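PDB 2AZ4: hypothetical protein EF2904 from Enterococcus faecalis, which binds two zinc ions in a metallo-beta-lactamase fold and may, like its family, act on RNA as an exonuclease, though its function is not established. Local coordinates for residues I271-M285 against L321-V333. Residues are numbered along the deposited sequence; the frame is centred on the assembly and turned at random.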
loop_
_atom_site.group_PDB
_atom_site.type_symbol
_atom_site.label_atom_id
_atom_site.label_comp_id
_atom_site.label_asym_id
_atom_site.label_seq_id
_atom_site.Cartn_x
_atom_site.Cartn_y
_atom_site.Cartn_z
ATOM N N ILE A 271 11.977 14.756 -0.570
ATOM C CA ILE A 271 13.337 14.764 -0.050
ATOM C C ILE A 271 14.286 15.404 -1.079
ATOM O O ILE A 271 15.067 16.293 -0.739
ATOM C CB ILE A 271 13.790 13.338 0.430
ATOM C CG1 ILE A 271 13.021 12.969 1.699
ATOM C CG2 ILE A 271 15.305 13.290 0.697
ATOM C CD1 ILE A 271 13.040 11.488 2.024
ATOM N N ILE A 272 14.207 14.952 -2.328
ATOM C CA ILE A 272 14.980 15.528 -3.431
ATOM C C ILE A 272 14.775 17.047 -3.556
ATOM O O ILE A 272 15.739 17.804 -3.753
ATOM C CB ILE A 272 14.624 14.798 -4.753
ATOM C CG1 ILE A 272 15.094 13.344 -4.678
ATOM C CG2 ILE A 272 15.217 15.500 -5.966
ATOM C CD1 ILE A 272 14.634 12.485 -5.837
ATOM N N GLU A 273 13.523 17.484 -3.410
ATOM C CA GLU A 273 13.134 18.905 -3.512
ATOM C C GLU A 273 13.819 19.751 -2.441
ATOM O O GLU A 273 14.344 20.829 -2.745
ATOM C CB GLU A 273 11.602 19.051 -3.425
ATOM C CG GLU A 273 11.022 20.452 -3.683
ATOM C CD GLU A 273 9.580 20.614 -3.155
ATOM O OE1 GLU A 273 8.825 19.610 -3.135
ATOM O OE2 GLU A 273 9.195 21.756 -2.762
ATOM N N LYS A 274 13.850 19.257 -1.203
ATOM C CA LYS A 274 14.233 20.089 -0.067
ATOM C C LYS A 274 15.617 19.802 0.541
ATOM O O LYS A 274 16.169 20.631 1.260
ATOM C CB LYS A 274 13.144 20.007 1.010
ATOM C CG LYS A 274 11.810 20.605 0.562
ATOM C CD LYS A 274 11.056 21.242 1.732
ATOM C CE LYS A 274 9.882 22.056 1.248
ATOM N NZ LYS A 274 8.663 21.221 1.026
ATOM N N SER A 275 16.165 18.621 0.266
ATOM C CA SER A 275 17.435 18.207 0.853
ATOM C C SER A 275 18.575 19.191 0.546
ATOM O O SER A 275 18.865 19.445 -0.634
ATOM C CB SER A 275 17.795 16.795 0.357
ATOM O OG SER A 275 19.033 16.383 0.897
ATOM N N PRO A 276 19.211 19.774 1.599
ATOM C CA PRO A 276 20.349 20.668 1.339
ATOM C C PRO A 276 21.474 19.961 0.582
ATOM O O PRO A 276 22.071 20.570 -0.320
ATOM C CB PRO A 276 20.828 21.059 2.743
ATOM C CG PRO A 276 19.651 20.829 3.634
ATOM C CD PRO A 276 18.937 19.654 3.045
ATOM N N ARG A 277 21.747 18.697 0.933
ATOM C CA ARG A 277 22.756 17.893 0.215
ATOM C C ARG A 277 22.141 17.278 -1.026
ATOM O O ARG A 277 20.963 16.913 -1.015
ATOM C CB ARG A 277 23.283 16.739 1.078
ATOM C CG ARG A 277 24.117 17.130 2.268
ATOM C CD ARG A 277 24.559 15.881 2.973
ATOM N NE ARG A 277 25.224 16.151 4.240
ATOM C CZ ARG A 277 26.113 15.336 4.805
ATOM N NH1 ARG A 277 26.441 14.176 4.230
ATOM N NH2 ARG A 277 26.669 15.676 5.952
ATOM N N THR A 278 22.950 17.137 -2.078
ATOM C CA THR A 278 22.572 16.391 -3.268
ATOM C C THR A 278 22.143 14.981 -2.901
ATOM O O THR A 278 22.892 14.249 -2.278
ATOM C CB THR A 278 23.748 16.266 -4.253
ATOM O OG1 THR A 278 24.205 17.568 -4.630
ATOM C CG2 THR A 278 23.335 15.483 -5.490
ATOM N N VAL A 279 20.949 14.602 -3.325
ATOM C CA VAL A 279 20.417 13.268 -3.071
ATOM C C VAL A 279 20.879 12.284 -4.132
ATOM O O VAL A 279 20.898 12.626 -5.315
ATOM C CB VAL A 279 18.870 13.291 -3.039
ATOM C CG1 VAL A 279 18.307 11.903 -2.775
ATOM C CG2 VAL A 279 18.393 14.266 -1.958
ATOM N N VAL A 280 21.229 11.066 -3.689
ATOM C CA VAL A 280 21.592 9.964 -4.590
ATOM C C VAL A 280 20.761 8.738 -4.208
ATOM O O VAL A 280 20.795 8.283 -3.066
ATOM C CB VAL A 280 23.122 9.639 -4.536
ATOM C CG1 VAL A 280 23.512 8.659 -5.627
ATOM C CG2 VAL A 280 23.940 10.904 -4.686
ATOM N N LEU A 281 20.009 8.210 -5.151
ATOM C CA LEU A 281 19.148 7.057 -4.861
ATOM C C LEU A 281 19.709 5.760 -5.477
ATOM O O LEU A 281 20.508 5.803 -6.418
ATOM C CB LEU A 281 17.710 7.303 -5.358
ATOM C CG LEU A 281 16.868 8.483 -4.807
ATOM C CD1 LEU A 281 15.422 8.542 -5.350
ATOM C CD2 LEU A 281 16.831 8.485 -3.279
ATOM N N GLU A 282 19.275 4.618 -4.950
ATOM C CA GLU A 282 19.549 3.349 -5.597
ATOM C C GLU A 282 18.877 3.416 -6.967
ATOM O O GLU A 282 17.849 4.059 -7.104
ATOM C CB GLU A 282 18.996 2.199 -4.737
ATOM C CG GLU A 282 19.250 0.809 -5.314
ATOM C CD GLU A 282 18.134 0.387 -6.253
ATOM O OE1 GLU A 282 17.027 0.931 -6.100
ATOM O OE2 GLU A 282 18.344 -0.459 -7.152
ATOM N N ALA A 283 19.453 2.758 -7.976
ATOM C CA ALA A 283 19.021 2.931 -9.377
ATOM C C ALA A 283 17.550 2.644 -9.682
ATOM O O ALA A 283 16.918 3.392 -10.450
ATOM C CB ALA A 283 19.942 2.172 -10.343
ATOM N N ASN A 284 17.005 1.583 -9.094
ATOM C CA ASN A 284 15.614 1.175 -9.360
ATOM C C ASN A 284 14.656 2.188 -8.783
ATOM O O ASN A 284 13.601 2.442 -9.354
ATOM C CB ASN A 284 15.313 -0.238 -8.816
ATOM C CG ASN A 284 16.045 -1.336 -9.603
ATOM O OD1 ASN A 284 15.638 -1.703 -10.692
ATOM N ND2 ASN A 284 17.123 -1.849 -9.045
ATOM N N MET A 285 15.028 2.790 -7.656
ATOM C CA MET A 285 14.239 3.874 -7.075
ATOM C C MET A 285 14.280 5.137 -7.962
ATOM O O MET A 285 13.246 5.796 -8.172
ATOM C CB MET A 285 14.663 4.194 -5.637
ATOM C CG MET A 285 13.665 5.108 -4.890
ATOM S SD MET A 285 12.045 4.306 -4.587
ATOM C CE MET A 285 10.978 5.628 -5.148
ATOM N N LEU A 321 30.329 7.140 -2.952
ATOM C CA LEU A 321 29.342 7.370 -1.904
ATOM C C LEU A 321 29.865 6.980 -0.536
ATOM O O LEU A 321 29.640 7.695 0.460
ATOM C CB LEU A 321 28.077 6.578 -2.211
ATOM C CG LEU A 321 26.798 7.226 -2.753
ATOM C CD1 LEU A 321 26.937 8.655 -3.363
ATOM C CD2 LEU A 321 26.055 6.248 -3.638
ATOM N N LEU A 322 30.571 5.842 -0.482
ATOM C CA LEU A 322 31.074 5.326 0.777
ATOM C C LEU A 322 32.060 6.284 1.444
ATOM O O LEU A 322 32.141 6.322 2.663
ATOM C CB LEU A 322 31.705 3.944 0.589
ATOM C CG LEU A 322 30.785 2.770 0.284
ATOM C CD1 LEU A 322 31.644 1.528 0.148
ATOM C CD2 LEU A 322 29.719 2.595 1.405
ATOM N N LYS A 323 32.767 7.078 0.643
ATOM C CA LYS A 323 33.775 8.024 1.161
ATOM C C LYS A 323 33.182 9.367 1.593
ATOM O O LYS A 323 33.855 10.153 2.252
ATOM C CB LYS A 323 34.869 8.268 0.110
ATOM C CG LYS A 323 35.685 7.020 -0.256
ATOM C CD LYS A 323 36.673 7.343 -1.373
ATOM C CE LYS A 323 37.166 6.093 -2.107
ATOM N NZ LYS A 323 37.712 6.448 -3.477
ATOM N N ASP A 324 31.925 9.631 1.230
ATOM C CA ASP A 324 31.372 10.967 1.419
ATOM C C ASP A 324 31.039 11.330 2.877
ATOM O O ASP A 324 30.556 10.501 3.639
ATOM C CB ASP A 324 30.151 11.203 0.527
ATOM C CG ASP A 324 29.506 12.553 0.799
ATOM O OD1 ASP A 324 30.134 13.585 0.481
ATOM O OD2 ASP A 324 28.400 12.581 1.381
ATOM N N LYS A 325 31.289 12.587 3.232
ATOM C CA LYS A 325 30.946 13.126 4.540
ATOM C C LYS A 325 30.252 14.475 4.451
ATOM O O LYS A 325 29.789 15.008 5.461
ATOM C CB LYS A 325 32.203 13.259 5.406
ATOM C CG LYS A 325 32.816 11.928 5.803
ATOM C CD LYS A 325 33.865 12.089 6.905
ATOM C CE LYS A 325 33.232 12.268 8.277
ATOM N NZ LYS A 325 34.245 12.141 9.371
ATOM N N THR A 326 30.155 15.037 3.255
ATOM C CA THR A 326 29.659 16.410 3.143
ATOM C C THR A 326 28.645 16.671 2.037
ATOM O O THR A 326 27.801 17.558 2.185
ATOM C CB THR A 326 30.818 17.417 2.940
ATOM O OG1 THR A 326 31.533 17.082 1.742
ATOM C CG2 THR A 326 31.768 17.393 4.138
ATOM N N ASP A 327 28.735 15.919 0.943
ATOM C CA ASP A 327 28.067 16.290 -0.310
ATOM C C ASP A 327 26.757 15.581 -0.560
ATOM O O ASP A 327 25.863 16.151 -1.193
ATOM C CB ASP A 327 28.969 16.045 -1.522
ATOM C CG ASP A 327 30.133 17.031 -1.613
ATOM O OD1 ASP A 327 30.435 17.758 -0.648
ATOM O OD2 ASP A 327 30.773 17.056 -2.667
ATOM N N TYR A 328 26.639 14.336 -0.100
ATOM C CA TYR A 328 25.451 13.566 -0.435
ATOM C C TYR A 328 24.606 13.127 0.748
ATOM O O TYR A 328 25.126 12.828 1.828
ATOM C CB TYR A 328 25.826 12.324 -1.252
ATOM C CG TYR A 328 26.632 12.664 -2.470
ATOM C CD1 TYR A 328 26.042 13.324 -3.553
ATOM C CD2 TYR A 328 27.982 12.324 -2.545
ATOM C CE1 TYR A 328 26.785 13.659 -4.681
ATOM C CE2 TYR A 328 28.743 12.645 -3.669
ATOM C CZ TYR A 328 28.136 13.301 -4.725
ATOM O OH TYR A 328 28.862 13.605 -5.830
ATOM N N LEU A 329 23.296 13.052 0.497
ATOM C CA LEU A 329 22.412 12.245 1.290
ATOM C C LEU A 329 22.076 11.095 0.350
ATOM O O LEU A 329 21.506 11.322 -0.708
ATOM C CB LEU A 329 21.148 13.029 1.671
ATOM C CG LEU A 329 20.014 12.163 2.245
ATOM C CD1 LEU A 329 20.288 11.725 3.701
ATOM C CD2 LEU A 329 18.646 12.820 2.124
ATOM N N TRP A 330 22.451 9.870 0.706
ATOM C CA TRP A 330 22.194 8.742 -0.197
ATOM C C TRP A 330 21.396 7.583 0.382
ATOM O O TRP A 330 21.383 7.353 1.579
ATOM C CB TRP A 330 23.467 8.244 -0.873
ATOM C CG TRP A 330 24.601 7.721 0.033
ATOM C CD1 TRP A 330 25.537 8.476 0.687
ATOM C CD2 TRP A 330 24.946 6.346 0.285
ATOM N NE1 TRP A 330 26.434 7.654 1.357
ATOM C CE2 TRP A 330 26.086 6.344 1.134
ATOM C CE3 TRP A 330 24.386 5.115 -0.099
ATOM C CZ2 TRP A 330 26.687 5.151 1.594
ATOM C CZ3 TRP A 330 24.982 3.908 0.378
ATOM C CH2 TRP A 330 26.128 3.948 1.197
ATOM N N GLN A 331 20.709 6.864 -0.495
ATOM C CA GLN A 331 19.810 5.808 -0.066
ATOM C C GLN A 331 20.618 4.524 0.115
ATOM O O GLN A 331 21.130 3.959 -0.862
ATOM C CB GLN A 331 18.703 5.616 -1.109
ATOM C CG GLN A 331 17.773 4.403 -0.879
ATOM C CD GLN A 331 16.804 4.158 -2.034
ATOM O OE1 GLN A 331 17.024 4.642 -3.135
ATOM N NE2 GLN A 331 15.726 3.376 -1.787
ATOM N N VAL A 332 20.733 4.042 1.346
ATOM C CA VAL A 332 21.444 2.760 1.573
ATOM C C VAL A 332 20.413 1.639 1.697
ATOM O O VAL A 332 19.431 1.775 2.435
ATOM C CB VAL A 332 22.385 2.814 2.810
ATOM C CG1 VAL A 332 21.614 3.227 4.069
ATOM C CG2 VAL A 332 23.116 1.479 3.027
ATOM N N VAL A 333 20.627 0.547 0.957
ATOM C CA VAL A 333 19.658 -0.558 0.891
ATOM C C VAL A 333 20.203 -1.928 1.349
ATOM O O VAL A 333 19.438 -2.876 1.577
ATOM C CB VAL A 333 19.049 -0.682 -0.530
ATOM C CG1 VAL A 333 18.304 0.600 -0.901
ATOM C CG2 VAL A 333 20.144 -1.015 -1.588
HETATM O O HOH W 1 14.763 1.135 -3.652
#
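Thr-278 to Val-280 pair in parallel with Tyr-328 to Trp-330, the strand axes 4.6 Å apart and crossing at -18°. Leu-329 N donates to Thr-278 O, Val-280 N to Leu-329 O and Gln-331 N to Val-280 O. On one face of the sheet, CG2 of Val-280 lies 3.4 Å from CD1 of Tyr-328; the tip of Val-280 also meets the tip of Leu-321, from helix 318-323. The opposite face carries Val-279 and Leu-329; here the side chains of Ile-271 and Leu-329 cross at about a right angle, Ile-271 CG2 3.7 Å from Leu-329 CD2.

Past that last backbone bond the Glu-282 N-H is taken by a side chain. Gln-331 CG stands anti to the backbone N (chi1 172°) and the chain stays extended, bringing OE1 to accept from Glu-282 N at 2.9 Å, the donor tilted from the amide carbonyl plane. NE2 donates to Asn-259 OD1, so both ends of the amide are held. Glu-282 in turn N-caps helix 283-293, accepting from Met-285 N at OE1 and Asn-284 N at OE2.

At the other end, extended Arg-277 reaches over the 324-327 loop. NH1 donates to Tyr-328 O, 3.1 Å away and in the guanidinium plane, Thr-326 O lies over one face, and NH2 binds Arg-254 O. Asp-324 OD1 accepts from Thr-326 N, an Asx turn, and from Asp-327 N; OD2 accepts from Tyr-328 N and lies 3.8 Å from Arg-277 NH1, a long salt bridge. Within this six-stranded parallel sheet, Met-285's side chain is about 11 Å from that of zinc ligand His-94. Main chain largely satisfies the buried Arg-277 and Gln-331 groups.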